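PDB 5UY7: peptidoglycan glycosyltransferase from Burkholderia ambifaria, which belongs to the penicillin-binding proteins and carries a dimerisation domain followed by a transpeptidase domain of the beta-lactamase clan. Local coordinates for residues P274-D282 / F426-M437; N289-G297 / S325-A333. All coordinates share one frame; numbering follows the deposited sequence.

Contact 1. Residues P274-D282 / F426-M437; sequences PFTVSLALD and FTPTTAREVRTM
Asp282, at the end of 274-282, grips the start of helix 428-437 through a single oxygen, OD1. Thr430 OG1 donates to the anti lone pair of Asp282 OD1 at 2.7 Å. Thr427 N, from the N-cap position, meets Asp282 OD1 on the syn side at 2.9 Å, nearly straight but 23° out of the carboxylate plane. A carboxylate set here would also be expected to interact favourably with the positive end of the helix dipole. The other oxygen, OD2, lies at the edge of the Phe426 ring. Ser278 OG turns back to its own helix and donates to Pro274 O at 2.7 Å; Ser278 N reaches the same oxygen from the opposite face of its plane.

Aromatic contacts form beside this polar cluster. Ser278 CB sits over one face of Phe426, 3.5 Å from the ring centroid, in a CH-pi contact. At the ring's edge Phe426 CE2 meets Phe275 CD1 at 3.9 Å, with the two side chains crossing at about a right angle.

Segment 274-282 continues the helix that begins at Lys273, the lysine of a probable SxxK motif, as in the transpeptidase domains of penicillin-binding proteins. The N-to-C directions of the two helical segments make 140°, and their axes approach to 9.3 Å.

Side-chain packing joins the helices further along. Leu281 enters as a knob among Thr430, Glu433, Val434 and Met437; its CD1 lies 3.8 Å from Val434 CG2. With CG1 of Val277 anti to the backbone N (chi1 165°), that methyl meets Met437 SD tip to tip at 3.9 Å. Pro274 CB touches Val434 CG1. Helix 390-401 packs against Pro274 and Phe275, and helix 317-323 against Val277 and Met437.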
loop_
_atom_site.group_PDB
_atom_site.type_symbol
_atom_site.label_atom_id
_atom_site.label_comp_id
_atom_site.label_asym_id
_atom_site.label_seq_id
_atom_site.Cartn_x
_atom_site.Cartn_y
_atom_site.Cartn_z
ATOM N N PRO A 274 6.328 3.889 1.161
ATOM C CA PRO A 274 6.846 3.796 -0.212
ATOM C C PRO A 274 6.551 5.017 -1.061
ATOM O O PRO A 274 7.307 5.278 -2.001
ATOM C CB PRO A 274 6.146 2.550 -0.764
ATOM C CG PRO A 274 5.932 1.717 0.444
ATOM C CD PRO A 274 5.535 2.686 1.501
ATOM N N PHE A 275 5.475 5.759 -0.780
ATOM C CA PHE A 275 5.188 6.942 -1.589
ATOM C C PHE A 275 6.069 8.113 -1.189
ATOM O O PHE A 275 6.478 8.905 -2.044
ATOM C CB PHE A 275 3.705 7.321 -1.492
ATOM C CG PHE A 275 2.804 6.305 -2.126
ATOM C CD1 PHE A 275 2.779 6.156 -3.503
ATOM C CD2 PHE A 275 2.017 5.469 -1.347
ATOM C CE1 PHE A 275 1.977 5.191 -4.104
ATOM C CE2 PHE A 275 1.210 4.503 -1.943
ATOM C CZ PHE A 275 1.191 4.369 -3.325
ATOM N N THR A 276 6.358 8.246 0.107
ATOM C CA THR A 276 7.341 9.232 0.548
ATOM C C THR A 276 8.662 9.029 -0.177
ATOM O O THR A 276 9.254 9.979 -0.709
ATOM C CB THR A 276 7.548 9.112 2.058
ATOM O OG1 THR A 276 6.309 9.376 2.727
ATOM C CG2 THR A 276 8.594 10.110 2.541
ATOM N N VAL A 277 9.119 7.774 -0.223
ATOM C CA VAL A 277 10.380 7.447 -0.868
ATOM C C VAL A 277 10.261 7.611 -2.376
ATOM O O VAL A 277 11.157 8.180 -3.017
ATOM C CB VAL A 277 10.814 6.024 -0.474
ATOM C CG1 VAL A 277 11.906 5.516 -1.406
ATOM C CG2 VAL A 277 11.279 6.009 0.972
ATOM N N SER A 278 9.152 7.142 -2.971
ATOM C CA SER A 278 8.960 7.308 -4.411
ATOM C C SER A 278 9.112 8.766 -4.826
ATOM O O SER A 278 9.799 9.079 -5.808
ATOM C CB SER A 278 7.581 6.796 -4.834
ATOM O OG SER A 278 7.476 5.390 -4.707
ATOM N N LEU A 279 8.461 9.675 -4.099
ATOM C CA LEU A 279 8.510 11.075 -4.508
ATOM C C LEU A 279 9.916 11.648 -4.378
ATOM O O LEU A 279 10.379 12.361 -5.272
ATOM C CB LEU A 279 7.515 11.903 -3.684
ATOM C CG LEU A 279 7.424 13.375 -4.090
ATOM C CD1 LEU A 279 6.962 13.535 -5.538
ATOM C CD2 LEU A 279 6.497 14.110 -3.125
ATOM N N ALA A 280 10.618 11.343 -3.280
ATOM C CA ALA A 280 11.975 11.871 -3.119
ATOM C C ALA A 280 12.915 11.338 -4.197
ATOM O O ALA A 280 13.794 12.066 -4.682
ATOM C CB ALA A 280 12.502 11.535 -1.723
ATOM N N LEU A 281 12.756 10.071 -4.583
ATOM C CA LEU A 281 13.510 9.556 -5.727
ATOM C C LEU A 281 13.143 10.299 -7.006
ATOM O O LEU A 281 14.021 10.714 -7.776
ATOM C CB LEU A 281 13.241 8.057 -5.905
ATOM C CG LEU A 281 13.747 7.162 -4.773
ATOM C CD1 LEU A 281 13.184 5.750 -4.943
ATOM C CD2 LEU A 281 15.276 7.131 -4.811
ATOM N N ASP A 282 11.839 10.469 -7.251
ATOM C CA ASP A 282 11.376 11.071 -8.494
ATOM C C ASP A 282 11.833 12.519 -8.617
ATOM O O ASP A 282 12.119 12.997 -9.723
ATOM C CB ASP A 282 9.851 10.983 -8.567
ATOM C CG ASP A 282 9.346 10.634 -9.951
ATOM O OD1 ASP A 282 9.892 9.691 -10.569
ATOM O OD2 ASP A 282 8.403 11.305 -10.413
ATOM N N PHE A 426 4.850 8.715 -11.135
ATOM C CA PHE A 426 6.301 8.661 -11.021
ATOM C C PHE A 426 6.870 8.204 -12.359
ATOM O O PHE A 426 6.142 7.704 -13.221
ATOM C CB PHE A 426 6.739 7.687 -9.904
ATOM C CG PHE A 426 6.083 7.947 -8.574
ATOM C CD1 PHE A 426 6.291 9.144 -7.910
ATOM C CD2 PHE A 426 5.284 6.989 -7.976
ATOM C CE1 PHE A 426 5.686 9.391 -6.681
ATOM C CE2 PHE A 426 4.673 7.226 -6.743
ATOM C CZ PHE A 426 4.873 8.429 -6.097
ATOM N N THR A 427 8.180 8.372 -12.553
ATOM C CA THR A 427 8.804 7.806 -13.737
ATOM C C THR A 427 8.925 6.293 -13.588
ATOM O O THR A 427 8.866 5.759 -12.477
ATOM C CB THR A 427 10.195 8.392 -13.968
ATOM O OG1 THR A 427 11.030 8.065 -12.849
ATOM C CG2 THR A 427 10.132 9.901 -14.147
ATOM N N PRO A 428 9.072 5.573 -14.703
ATOM C CA PRO A 428 9.288 4.120 -14.600
ATOM C C PRO A 428 10.511 3.763 -13.776
ATOM O O PRO A 428 10.502 2.754 -13.063
ATOM C CB PRO A 428 9.450 3.691 -16.067
ATOM C CG PRO A 428 8.698 4.727 -16.850
ATOM C CD PRO A 428 8.850 6.017 -16.097
ATOM N N THR A 429 11.575 4.566 -13.866
ATOM C CA THR A 429 12.782 4.276 -13.091
ATOM C C THR A 429 12.486 4.300 -11.600
ATOM O O THR A 429 12.856 3.377 -10.858
ATOM C CB THR A 429 13.871 5.283 -13.438
ATOM O OG1 THR A 429 14.285 5.077 -14.795
ATOM C CG2 THR A 429 15.063 5.118 -12.504
ATOM N N THR A 430 11.788 5.339 -11.144
ATOM C CA THR A 430 11.395 5.402 -9.738
ATOM C C THR A 430 10.558 4.197 -9.346
ATOM O O THR A 430 10.803 3.569 -8.312
ATOM C CB THR A 430 10.623 6.689 -9.469
ATOM O OG1 THR A 430 11.508 7.789 -9.643
ATOM C CG2 THR A 430 10.051 6.703 -8.035
ATOM N N ALA A 431 9.555 3.862 -10.163
ATOM C CA ALA A 431 8.665 2.760 -9.804
ATOM C C ALA A 431 9.437 1.454 -9.696
ATOM O O ALA A 431 9.217 0.673 -8.760
ATOM C CB ALA A 431 7.530 2.635 -10.827
ATOM N N ARG A 432 10.373 1.224 -10.618
ATOM C CA ARG A 432 11.174 0.000 -10.575
ATOM C C ARG A 432 12.043 -0.039 -9.326
ATOM O O ARG A 432 12.146 -1.081 -8.662
ATOM C CB ARG A 432 12.036 -0.103 -11.835
ATOM N N GLU A 433 12.661 1.095 -8.982
ATOM C CA GLU A 433 13.484 1.168 -7.770
ATOM C C GLU A 433 12.666 0.839 -6.531
ATOM O O GLU A 433 13.128 0.104 -5.647
ATOM C CB GLU A 433 14.110 2.563 -7.637
ATOM C CG GLU A 433 15.247 2.829 -8.605
ATOM C CD GLU A 433 15.699 4.286 -8.608
ATOM O OE1 GLU A 433 14.922 5.157 -8.164
ATOM O OE2 GLU A 433 16.841 4.554 -9.055
ATOM N N VAL A 434 11.439 1.357 -6.454
ATOM C CA VAL A 434 10.629 1.118 -5.265
ATOM C C VAL A 434 10.113 -0.318 -5.237
ATOM O O VAL A 434 10.032 -0.925 -4.161
ATOM C CB VAL A 434 9.502 2.166 -5.185
ATOM C CG1 VAL A 434 8.529 1.840 -4.063
ATOM C CG2 VAL A 434 10.127 3.532 -4.947
ATOM N N ARG A 435 9.802 -0.905 -6.395
ATOM C CA ARG A 435 9.387 -2.308 -6.390
ATOM C C ARG A 435 10.491 -3.190 -5.820
ATOM O O ARG A 435 10.212 -4.124 -5.052
ATOM C CB ARG A 435 8.997 -2.765 -7.796
ATOM C CG ARG A 435 7.651 -2.179 -8.280
ATOM C CD ARG A 435 7.045 -2.968 -9.446
ATOM N NE ARG A 435 7.933 -3.090 -10.594
ATOM C CZ ARG A 435 8.103 -2.157 -11.525
ATOM N NH1 ARG A 435 7.463 -0.998 -11.447
ATOM N NH2 ARG A 435 8.923 -2.386 -12.541
ATOM N N THR A 436 11.753 -2.900 -6.175
ATOM C CA THR A 436 12.882 -3.624 -5.591
ATOM C C THR A 436 12.888 -3.474 -4.074
ATOM O O THR A 436 13.090 -4.458 -3.342
ATOM C CB THR A 436 14.193 -3.124 -6.217
ATOM O OG1 THR A 436 14.188 -3.428 -7.622
ATOM C CG2 THR A 436 15.433 -3.769 -5.559
ATOM N N MET A 437 12.638 -2.257 -3.578
ATOM C CA MET A 437 12.594 -2.046 -2.133
ATOM C C MET A 437 11.434 -2.800 -1.496
ATOM O O MET A 437 11.567 -3.333 -0.388
ATOM C CB MET A 437 12.495 -0.553 -1.828
ATOM C CG MET A 437 13.696 0.235 -2.329
ATOM S SD MET A 437 13.377 1.989 -2.062
ATOM C CE MET A 437 14.845 2.715 -2.809
#

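Contact 2. Residues N289-G297 / S325-A333. With SO4 (sulfate ion), chain C.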
loop_
_atom_site.group_PDB
_atom_site.type_symbol
_atom_site.label_atom_id
_atom_site.label_comp_id
_atom_site.label_asym_id
_atom_site.label_seq_id
_atom_site.Cartn_x
_atom_site.Cartn_y
_atom_site.Cartn_z
ATOM N N ASN A 289 20.648 4.480 -2.771
ATOM C CA ASN A 289 21.746 4.221 -1.849
ATOM C C ASN A 289 22.165 5.446 -1.048
ATOM O O ASN A 289 23.198 5.400 -0.373
ATOM C CB ASN A 289 22.947 3.650 -2.602
ATOM C CG ASN A 289 22.651 2.302 -3.203
ATOM O OD1 ASN A 289 22.859 2.078 -4.396
ATOM N ND2 ASN A 289 22.136 1.398 -2.384
ATOM N N THR A 290 21.395 6.530 -1.109
ATOM C CA THR A 290 21.599 7.644 -0.191
ATOM C C THR A 290 21.497 7.163 1.250
ATOM O O THR A 290 20.601 6.392 1.597
ATOM C CB THR A 290 20.560 8.732 -0.453
ATOM O OG1 THR A 290 20.789 9.307 -1.748
ATOM C CG2 THR A 290 20.625 9.822 0.619
ATOM N N LEU A 291 22.425 7.622 2.090
ATOM C CA LEU A 291 22.406 7.246 3.501
ATOM C C LEU A 291 21.484 8.166 4.289
ATOM O O LEU A 291 21.458 9.383 4.074
ATOM C CB LEU A 291 23.811 7.299 4.092
ATOM C CG LEU A 291 24.819 6.338 3.460
ATOM C CD1 LEU A 291 26.139 6.392 4.212
ATOM C CD2 LEU A 291 24.273 4.917 3.428
ATOM N N VAL A 292 20.735 7.571 5.216
ATOM C CA VAL A 292 19.811 8.275 6.100
ATOM C C VAL A 292 20.129 7.832 7.521
ATOM O O VAL A 292 20.049 6.636 7.830
ATOM C CB VAL A 292 18.342 7.966 5.759
ATOM C CG1 VAL A 292 17.397 8.778 6.643
ATOM C CG2 VAL A 292 18.075 8.223 4.278
ATOM N N GLU A 293 20.480 8.785 8.379
ATOM C CA GLU A 293 20.877 8.486 9.751
ATOM C C GLU A 293 19.636 8.413 10.631
ATOM O O GLU A 293 18.945 9.421 10.811
ATOM C CB GLU A 293 21.838 9.549 10.281
ATOM C CG GLU A 293 23.085 9.735 9.426
ATOM C CD GLU A 293 23.984 8.504 9.388
ATOM O OE1 GLU A 293 23.807 7.590 10.226
ATOM O OE2 GLU A 293 24.877 8.456 8.515
ATOM N N THR A 294 19.354 7.231 11.183
ATOM C CA THR A 294 18.256 7.107 12.133
ATOM C C THR A 294 18.720 6.826 13.557
ATOM O O THR A 294 17.882 6.812 14.469
ATOM C CB THR A 294 17.257 6.017 11.693
ATOM O OG1 THR A 294 17.789 4.709 11.951
ATOM C CG2 THR A 294 16.927 6.149 10.208
ATOM N N GLY A 295 20.019 6.613 13.775
ATOM C CA GLY A 295 20.557 6.512 15.123
ATOM C C GLY A 295 19.910 5.413 15.943
ATOM O O GLY A 295 19.662 4.301 15.462
ATOM N N ASN A 296 19.625 5.727 17.209
ATOM C CA ASN A 296 19.062 4.750 18.130
ATOM C C ASN A 296 17.537 4.668 18.059
ATOM O O ASN A 296 16.915 4.161 18.996
ATOM C CB ASN A 296 19.505 5.053 19.565
ATOM C CG ASN A 296 18.978 6.389 20.085
ATOM O OD1 ASN A 296 18.273 7.122 19.382
ATOM N ND2 ASN A 296 19.313 6.701 21.337
ATOM N N GLY A 297 16.922 5.141 16.976
ATOM C CA GLY A 297 15.483 5.027 16.852
ATOM C C GLY A 297 14.683 6.037 17.637
ATOM O O GLY A 297 13.490 5.826 17.860
ATOM N N SER A 325 11.120 2.437 8.799
ATOM C CA SER A 325 11.574 3.453 9.745
ATOM C C SER A 325 10.728 4.722 9.628
ATOM O O SER A 325 10.663 5.333 8.554
ATOM C CB SER A 325 13.051 3.760 9.478
ATOM O OG SER A 325 13.504 4.867 10.248
ATOM N N ASN A 326 10.079 5.120 10.730
ATOM C CA ASN A 326 9.414 6.424 10.782
ATOM C C ASN A 326 10.414 7.562 10.687
ATOM O O ASN A 326 10.146 8.580 10.035
ATOM C CB ASN A 326 8.641 6.584 12.091
ATOM C CG ASN A 326 7.392 5.750 12.141
ATOM O OD1 ASN A 326 6.971 5.187 11.135
ATOM N ND2 ASN A 326 6.773 5.683 13.318
ATOM N N ILE A 327 11.544 7.432 11.381
ATOM C CA ILE A 327 12.555 8.488 11.366
ATOM C C ILE A 327 13.137 8.646 9.968
ATOM O O ILE A 327 13.341 9.769 9.485
ATOM C CB ILE A 327 13.642 8.188 12.412
ATOM C CG1 ILE A 327 13.018 8.232 13.805
ATOM C CG2 ILE A 327 14.790 9.196 12.307
ATOM C CD1 ILE A 327 13.896 7.661 14.872
ATOM N N GLY A 328 13.419 7.527 9.296
ATOM C CA GLY A 328 13.935 7.609 7.939
ATOM C C GLY A 328 12.938 8.234 6.983
ATOM O O GLY A 328 13.305 9.041 6.123
ATOM N N ALA A 329 11.661 7.857 7.110
ATOM C CA ALA A 329 10.633 8.477 6.280
ATOM C C ALA A 329 10.565 9.977 6.530
ATOM O O ALA A 329 10.447 10.771 5.587
ATOM C CB ALA A 329 9.274 7.821 6.557
ATOM N N THR A 330 10.648 10.381 7.803
ATOM C CA THR A 330 10.595 11.795 8.154
ATOM C C THR A 330 11.759 12.557 7.539
ATOM O O THR A 330 11.570 13.627 6.952
ATOM C CB THR A 330 10.606 11.954 9.674
ATOM O OG1 THR A 330 9.406 11.392 10.217
ATOM C CG2 THR A 330 10.711 13.440 10.067
ATOM N N LYS A 331 12.976 12.026 7.673
ATOM C CA LYS A 331 14.130 12.776 7.184
ATOM C C LYS A 331 14.100 12.891 5.667
ATOM O O LYS A 331 14.479 13.931 5.110
ATOM C CB LYS A 331 15.430 12.130 7.671
ATOM C CG LYS A 331 15.618 12.283 9.188
ATOM C CD LYS A 331 17.012 11.897 9.615
ATOM C CE LYS A 331 17.195 12.104 11.104
ATOM N NZ LYS A 331 18.631 12.010 11.454
ATOM N N ILE A 332 13.630 11.844 4.986
ATOM C CA ILE A 332 13.449 11.919 3.542
ATOM C C ILE A 332 12.362 12.933 3.198
ATOM O O ILE A 332 12.520 13.749 2.282
ATOM C CB ILE A 332 13.140 10.515 2.994
ATOM C CG1 ILE A 332 14.382 9.630 3.118
ATOM C CG2 ILE A 332 12.666 10.588 1.562
ATOM C CD1 ILE A 332 14.090 8.137 2.809
ATOM N N ALA A 333 11.260 12.928 3.953
ATOM C CA ALA A 333 10.197 13.898 3.706
ATOM C C ALA A 333 10.687 15.329 3.864
ATOM O O ALA A 333 10.203 16.228 3.165
ATOM C CB ALA A 333 9.024 13.649 4.657
HETATM S S SO4 C . 23.029 5.384 -6.050
HETATM O O1 SO4 C . 22.801 5.746 -7.445
HETATM O O2 SO4 C . 24.087 4.378 -5.959
HETATM O O3 SO4 C . 21.797 4.826 -5.493
HETATM O O4 SO4 C . 23.427 6.574 -5.301
#
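Val292, in strand 291-293, rests its two methyls on helix 326-333, three residues beyond Asn289, whose N donates to O3 of a sulfate ion that Thr287 also binds. Val292 CG1 is anti to the backbone N (chi1 -177°) and lies 3.9 Å from Gly328 CA, close also to Lys331 CB; CG2 meets Ile332 CG1 at 4.1 Å, the two side chains crossing at about a right angle. Glu293 takes part through its backbone: its O accepts from Lys331 NZ at 2.7 Å, the donor tilted 21° from the carbonyl plane at the end of an extended lysine chain. Its carboxylate turns instead to Thr314. Here strand 291-293 pairs antiparallel with 314-316 in a two-stranded sheet of the transpeptidase domain, its direction making 115° with that of helix 326-333. Thr294 lays CG2 3.7 Å from Ser325 OG, the N-cap oxygen, which accepts from Gly328 N at 2.8 Å and also bonds Asp308. The CB of Thr294 lies 4.1 Å from Ile327 CG2, while its OG1 bonds Gly313 O. A type II' turn from Thr294 then brings Gly297 round, where its carbonyl carbon meets Ile327 CD1 at 3.3 Å.

Overall arrangement
The two contacts lie about 16 Å apart, centre to centre, within the transpeptidase domain. Along the chain, helix 273-282 leads on to strand 291-293, helix 326-333 follows, and the helix containing 428-437 comes last, so both segments of contact 2 fall between those of contact 1. Helix 273-282 joins them: one side packs on 426-437, while Ala280 CB touches Ile332 CG2 at 3.4 Å and Thr276 CG2 reaches Ala329 O at 3.6 Å. Helix 317-323 borders both contacts. Asn326, beginning the helix of contact 2, accepts from Lys273, tying that helix to the probable SxxK motif that precedes contact 1.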